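Local coordinates for interferon-activable protein 202 (Mus musculus, PDB 4L5Q), which binds double-stranded DNA without sequence specificity and restrains innate immune signalling by preventing activation of the AIM2 inflammasome, at residues Y50-F55 and G79-N84; F130-K135 and D170-F175. All coordinates share one frame; numbering follows the deposited sequence.

The chain is the first HIN-200 domain of the protein, built from tandem OB folds, and each contact belongs to a different one of its two curled beta sheets. Contact 1 pairs neighbouring parallel strands in the earlier sheet; contact 2 joins antiparallel strands in the later one, and the first closes before the second opens along the sequence. Their centres lie about 24 Å apart, yet their nearest atoms come within about 6 Å without touching. His40, which mediates interaction with TP53BP1, is near contact 1, its side chain about 4 Å from that of Lys53, and farther from Leu174 of contact 2, about 9 Å between side chains, while its ring meets that of Phe175.

Contact 1. Residues Y50-F55 and G79-N84; sequences YRVKVF and GILEIN
Four backbone hydrogen bonds join Tyr50-Phe55 to Gly79-Asn84, pairing strands 49-54 and 80-83 in parallel within the earlier OB fold: Leu81 N to Arg51 O, Lys53 N to Leu81 O, Ile83 N to Lys53 O and Phe55 N to Ile83 O, the last 2.8 Å long. A water extends the link, taking the N-H of Arg51 and donating to Gly79 O.

Apolar contacts gather on the face of Val52, Val54, Leu81 and Ile83. Leu81 spreads both methyls against Tyr50, CD2 reaching Tyr50 CB and CD1 meeting Tyr50 CD2 at 3.6 Å, while Gly79 O lies in the ring plane at its edge. With an alanine at Tyr50 the ring would go, and the Leu81 methyls would probably lose most of what they pack on. Val52 CG1 meets Ile83 CD1 at 3.8 Å.

On the other face, Lys53 and Glu82 both hold CG anti to the carbonyl carbon and run extended side by side, which brings NZ and OE2 to 4.5 Å, too far for a salt bridge but bridged by a second water. Ser8 also holds OE2; His193 and Ser176 hold the amine, so this buried polar network probably helps connect the two OB folds.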
loop_
_atom_site.group_PDB
_atom_site.type_symbol
_atom_site.label_atom_id
_atom_site.label_comp_id
_atom_site.label_asym_id
_atom_site.label_seq_id
_atom_site.Cartn_x
_atom_site.Cartn_y
_atom_site.Cartn_z
ATOM N N TYR A 50 1.211 9.942 -2.072
ATOM C CA TYR A 50 0.071 9.035 -2.135
ATOM C C TYR A 50 0.548 7.592 -2.130
ATOM O O TYR A 50 1.589 7.272 -2.715
ATOM C CB TYR A 50 -0.737 9.250 -3.418
ATOM C CG TYR A 50 -1.251 10.651 -3.661
ATOM C CD1 TYR A 50 -0.474 11.584 -4.332
ATOM C CD2 TYR A 50 -2.530 11.026 -3.266
ATOM C CE1 TYR A 50 -0.941 12.857 -4.580
ATOM C CE2 TYR A 50 -3.005 12.302 -3.508
ATOM C CZ TYR A 50 -2.204 13.210 -4.168
ATOM O OH TYR A 50 -2.662 14.483 -4.418
ATOM N N ARG A 51 -0.211 6.718 -1.472
ATOM C CA ARG A 51 -0.041 5.282 -1.659
ATOM C C ARG A 51 -0.731 4.952 -2.972
ATOM O O ARG A 51 -1.783 5.518 -3.284
ATOM C CB ARG A 51 -0.704 4.488 -0.535
ATOM C CG ARG A 51 -0.330 4.928 0.873
ATOM C CD ARG A 51 1.005 4.360 1.327
ATOM N NE ARG A 51 1.401 4.917 2.620
ATOM C CZ ARG A 51 2.654 4.967 3.061
ATOM N NH1 ARG A 51 3.642 4.492 2.315
ATOM N NH2 ARG A 51 2.923 5.497 4.245
ATOM N N VAL A 52 -0.141 4.057 -3.754
ATOM C CA VAL A 52 -0.720 3.711 -5.049
ATOM C C VAL A 52 -0.879 2.197 -5.187
ATOM O O VAL A 52 -0.012 1.434 -4.754
ATOM C CB VAL A 52 0.136 4.270 -6.214
ATOM C CG1 VAL A 52 -0.549 4.025 -7.543
ATOM C CG2 VAL A 52 0.397 5.767 -6.018
ATOM N N LYS A 53 -2.008 1.772 -5.755
ATOM C CA LYS A 53 -2.223 0.372 -6.119
ATOM C C LYS A 53 -2.400 0.308 -7.630
ATOM O O LYS A 53 -3.338 0.898 -8.171
ATOM C CB LYS A 53 -3.476 -0.194 -5.438
ATOM C CG LYS A 53 -3.379 -0.326 -3.918
ATOM C CD LYS A 53 -4.699 -0.829 -3.343
ATOM C CE LYS A 53 -4.622 -0.999 -1.826
ATOM N NZ LYS A 53 -5.934 -1.412 -1.238
ATOM N N VAL A 54 -1.504 -0.387 -8.320
ATOM C CA VAL A 54 -1.634 -0.496 -9.770
ATOM C C VAL A 54 -1.894 -1.929 -10.213
ATOM O O VAL A 54 -1.173 -2.864 -9.844
ATOM C CB VAL A 54 -0.463 0.186 -10.532
ATOM C CG1 VAL A 54 0.627 0.597 -9.577
ATOM C CG2 VAL A 54 0.057 -0.686 -11.673
ATOM N N PHE A 55 -2.963 -2.084 -10.984
ATOM C CA PHE A 55 -3.471 -3.395 -11.339
ATOM C C PHE A 55 -3.112 -3.792 -12.768
ATOM O O PHE A 55 -3.341 -4.932 -13.169
ATOM C CB PHE A 55 -4.985 -3.436 -11.109
ATOM C CG PHE A 55 -5.378 -3.169 -9.681
ATOM C CD1 PHE A 55 -5.291 -4.176 -8.725
ATOM C CD2 PHE A 55 -5.811 -1.907 -9.286
ATOM C CE1 PHE A 55 -5.638 -3.931 -7.396
ATOM C CE2 PHE A 55 -6.162 -1.651 -7.961
ATOM C CZ PHE A 55 -6.075 -2.667 -7.016
ATOM N N GLY A 79 -8.243 8.313 -0.579
ATOM C CA GLY A 79 -6.882 8.817 -0.497
ATOM C C GLY A 79 -5.865 7.903 -1.146
ATOM O O GLY A 79 -4.725 8.300 -1.412
ATOM N N ILE A 80 -6.271 6.665 -1.395
ATOM C CA ILE A 80 -5.399 5.719 -2.076
ATOM C C ILE A 80 -5.672 5.698 -3.577
ATOM O O ILE A 80 -6.803 5.478 -4.018
ATOM C CB ILE A 80 -5.511 4.310 -1.474
ATOM C CG1 ILE A 80 -5.135 4.365 0.014
ATOM C CG2 ILE A 80 -4.636 3.320 -2.247
ATOM C CD1 ILE A 80 -4.518 3.098 0.554
ATOM N N LEU A 81 -4.621 5.944 -4.352
ATOM C CA LEU A 81 -4.721 5.995 -5.807
ATOM C C LEU A 81 -4.757 4.588 -6.390
ATOM O O LEU A 81 -3.896 3.758 -6.088
ATOM C CB LEU A 81 -3.544 6.786 -6.392
ATOM C CG LEU A 81 -3.679 8.305 -6.536
ATOM C CD1 LEU A 81 -4.454 8.921 -5.393
ATOM C CD2 LEU A 81 -2.316 8.952 -6.656
ATOM N N GLU A 82 -5.763 4.316 -7.214
ATOM C CA GLU A 82 -5.897 3.007 -7.842
ATOM C C GLU A 82 -5.873 3.155 -9.357
ATOM O O GLU A 82 -6.577 3.994 -9.925
ATOM C CB GLU A 82 -7.173 2.300 -7.369
ATOM C CG GLU A 82 -7.133 1.886 -5.897
ATOM C CD GLU A 82 -8.397 1.182 -5.449
ATOM O OE1 GLU A 82 -9.349 1.098 -6.254
ATOM O OE2 GLU A 82 -8.440 0.715 -4.289
ATOM N N ILE A 83 -5.047 2.341 -10.004
ATOM C CA ILE A 83 -4.787 2.491 -11.427
ATOM C C ILE A 83 -5.024 1.181 -12.164
ATOM O O ILE A 83 -4.387 0.166 -11.861
ATOM C CB ILE A 83 -3.336 2.940 -11.666
ATOM C CG1 ILE A 83 -3.052 4.250 -10.932
ATOM C CG2 ILE A 83 -3.054 3.092 -13.153
ATOM C CD1 ILE A 83 -1.620 4.728 -11.072
ATOM N N ASN A 84 -5.945 1.197 -13.125
ATOM C CA ASN A 84 -6.148 0.041 -13.998
ATOM C C ASN A 84 -5.960 0.386 -15.477
ATOM O O ASN A 84 -5.297 1.369 -15.813
ATOM C CB ASN A 84 -7.518 -0.612 -13.758
ATOM C CG ASN A 84 -8.689 0.318 -14.081
ATOM O OD1 ASN A 84 -8.502 1.435 -14.565
ATOM N ND2 ASN A 84 -9.902 -0.152 -13.820
HETATM O O HOH W 1 -2.657 7.834 0.010
HETATM O O HOH W 2 -7.335 0.847 -1.857
#

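Contact 2. Residues F130-K135 and D170-F175; sequences FAVEKK and DKLQLF
The strands holding Phe130 and Leu172 meet far from a flat antiparallel pairing: three backbone hydrogen bonds join the two segments, whose directions differ by 124°, a steep angle that reflects strong coiling. Phe130 and Leu172 exchange two of the bonds, Leu172 N to Phe130 O at 2.7 Å and Phe130 N to Leu172 O at 2.9 Å, which makes them a hydrogen-bonded pair. The third runs from Val132 N to Asp170 O at 2.9 Å. Between these bonds Ala131 and Lys171 form a non-hydrogen-bonded pair, with their CA atoms just 4.3 Å apart. Lys171 CA also sends a CA-H...O contact to Phe130 O, so this oxygen serves two donors.

Side chains pack together on the face of Phe130 and Leu172. Val132 has CG2 beside its backbone N, anti to the carbonyl carbon, and this places the methyl 3.5 Å from Leu172 CG and the same distance from Asp170 O. Leu174 crosses the Phe130 side chain at about a right angle, its CD1 lying 3.7 Å from Phe130 CD2, and so extends the packing one step past the Phe130-Leu172 pair. Ile146 and Thr111 add to the surroundings of Phe130, and Ile196 touches both leucines.

Strand 125-138 also pairs with strand 141-147, and past Val132 Glu133 and Lys134 both face Lys145 in a classic beta bulge. A long, coiled strand paired with both 141-147 and 171-180, as the first strand of an OB fold is paired with two neighbours, helps to close the small barrel, here the later of the domain's two.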
loop_
_atom_site.group_PDB
_atom_site.type_symbol
_atom_site.label_atom_id
_atom_site.label_comp_id
_atom_site.label_asym_id
_atom_site.label_seq_id
_atom_site.Cartn_x
_atom_site.Cartn_y
_atom_site.Cartn_z
ATOM N N PHE A 130 7.495 -2.867 10.853
ATOM C CA PHE A 130 7.309 -3.221 12.261
ATOM C C PHE A 130 8.137 -4.441 12.655
ATOM O O PHE A 130 8.375 -5.334 11.837
ATOM C CB PHE A 130 5.832 -3.508 12.545
ATOM C CG PHE A 130 4.901 -2.432 12.065
ATOM C CD1 PHE A 130 4.596 -1.347 12.876
ATOM C CD2 PHE A 130 4.331 -2.503 10.800
ATOM C CE1 PHE A 130 3.737 -0.346 12.437
ATOM C CE2 PHE A 130 3.466 -1.507 10.351
ATOM C CZ PHE A 130 3.170 -0.427 11.170
ATOM N N ALA A 131 8.565 -4.485 13.913
ATOM C CA ALA A 131 9.281 -5.649 14.432
ATOM C C ALA A 131 8.291 -6.722 14.867
ATOM O O ALA A 131 7.230 -6.407 15.402
ATOM C CB ALA A 131 10.176 -5.247 15.601
ATOM N N VAL A 132 8.636 -7.988 14.645
ATOM C CA VAL A 132 7.788 -9.093 15.093
ATOM C C VAL A 132 8.134 -9.516 16.518
ATOM O O VAL A 132 9.269 -9.914 16.789
ATOM C CB VAL A 132 7.934 -10.318 14.175
ATOM C CG1 VAL A 132 7.097 -11.471 14.699
ATOM C CG2 VAL A 132 7.532 -9.969 12.762
ATOM N N GLU A 133 7.164 -9.438 17.428
ATOM C CA GLU A 133 7.377 -9.891 18.802
ATOM C C GLU A 133 7.157 -11.396 18.901
ATOM O O GLU A 133 7.904 -12.103 19.584
ATOM C CB GLU A 133 6.451 -9.152 19.779
ATOM C CG GLU A 133 6.569 -9.635 21.224
ATOM C CD GLU A 133 5.785 -8.777 22.206
ATOM O OE1 GLU A 133 5.850 -7.534 22.099
ATOM O OE2 GLU A 133 5.110 -9.349 23.088
ATOM N N LYS A 134 6.123 -11.877 18.219
ATOM C CA LYS A 134 5.839 -13.305 18.167
ATOM C C LYS A 134 4.875 -13.613 17.033
ATOM O O LYS A 134 4.319 -12.708 16.405
ATOM C CB LYS A 134 5.271 -13.808 19.499
ATOM C CG LYS A 134 3.784 -13.575 19.681
ATOM C CD LYS A 134 3.482 -12.973 21.047
ATOM C CE LYS A 134 3.905 -13.888 22.182
ATOM N NZ LYS A 134 3.623 -13.279 23.513
ATOM N N LYS A 135 4.684 -14.902 16.776
ATOM C CA LYS A 135 3.804 -15.338 15.705
ATOM C C LYS A 135 3.196 -16.689 16.037
ATOM O O LYS A 135 3.822 -17.522 16.697
ATOM C CB LYS A 135 4.570 -15.427 14.385
ATOM C CG LYS A 135 5.700 -16.433 14.403
ATOM C CD LYS A 135 6.392 -16.520 13.053
ATOM C CE LYS A 135 5.450 -16.989 11.958
ATOM N NZ LYS A 135 6.133 -17.065 10.631
ATOM N N ASP A 170 12.430 -10.423 13.340
ATOM C CA ASP A 170 12.491 -9.869 11.991
ATOM C C ASP A 170 11.631 -8.619 11.892
ATOM O O ASP A 170 10.694 -8.437 12.673
ATOM C CB ASP A 170 12.004 -10.886 10.956
ATOM C CG ASP A 170 12.914 -12.092 10.842
ATOM O OD1 ASP A 170 14.120 -11.963 11.143
ATOM O OD2 ASP A 170 12.418 -13.170 10.438
ATOM N N LYS A 171 11.945 -7.760 10.930
ATOM C CA LYS A 171 11.109 -6.597 10.657
ATOM C C LYS A 171 10.298 -6.828 9.386
ATOM O O LYS A 171 10.836 -7.242 8.354
ATOM C CB LYS A 171 11.951 -5.323 10.548
ATOM C CG LYS A 171 12.724 -5.008 11.819
ATOM C CD LYS A 171 12.726 -3.515 12.133
ATOM C CE LYS A 171 13.448 -2.712 11.063
ATOM N NZ LYS A 171 13.601 -1.279 11.445
ATOM N N LEU A 172 8.994 -6.587 9.480
ATOM C CA LEU A 172 8.089 -6.792 8.357
ATOM C C LEU A 172 7.749 -5.467 7.712
ATOM O O LEU A 172 7.533 -4.469 8.404
ATOM C CB LEU A 172 6.783 -7.426 8.837
ATOM C CG LEU A 172 6.884 -8.794 9.494
ATOM C CD1 LEU A 172 5.524 -9.469 9.596
ATOM C CD2 LEU A 172 7.849 -9.632 8.702
ATOM N N GLN A 173 7.689 -5.450 6.389
ATOM C CA GLN A 173 7.083 -4.318 5.711
ATOM C C GLN A 173 5.672 -4.706 5.285
ATOM O O GLN A 173 5.491 -5.586 4.443
ATOM C CB GLN A 173 7.921 -3.868 4.515
ATOM C CG GLN A 173 7.491 -2.508 3.983
ATOM C CD GLN A 173 8.467 -1.932 2.983
ATOM O OE1 GLN A 173 9.415 -2.599 2.565
ATOM N NE2 GLN A 173 8.242 -0.683 2.594
ATOM N N LEU A 174 4.677 -4.063 5.893
ATOM C CA LEU A 174 3.275 -4.359 5.612
ATOM C C LEU A 174 2.711 -3.373 4.592
ATOM O O LEU A 174 3.037 -2.180 4.615
ATOM C CB LEU A 174 2.445 -4.316 6.902
ATOM C CG LEU A 174 2.937 -5.141 8.096
ATOM C CD1 LEU A 174 2.017 -4.970 9.297
ATOM C CD2 LEU A 174 3.067 -6.609 7.732
ATOM N N PHE A 175 1.875 -3.875 3.689
ATOM C CA PHE A 175 1.219 -3.027 2.703
ATOM C C PHE A 175 -0.278 -3.287 2.736
ATOM O O PHE A 175 -0.709 -4.439 2.694
ATOM C CB PHE A 175 1.742 -3.327 1.294
ATOM C CG PHE A 175 3.169 -2.894 1.056
ATOM C CD1 PHE A 175 4.228 -3.703 1.444
ATOM C CD2 PHE A 175 3.447 -1.688 0.419
ATOM C CE1 PHE A 175 5.544 -3.314 1.214
ATOM C CE2 PHE A 175 4.758 -1.289 0.186
ATOM C CZ PHE A 175 5.810 -2.106 0.586
#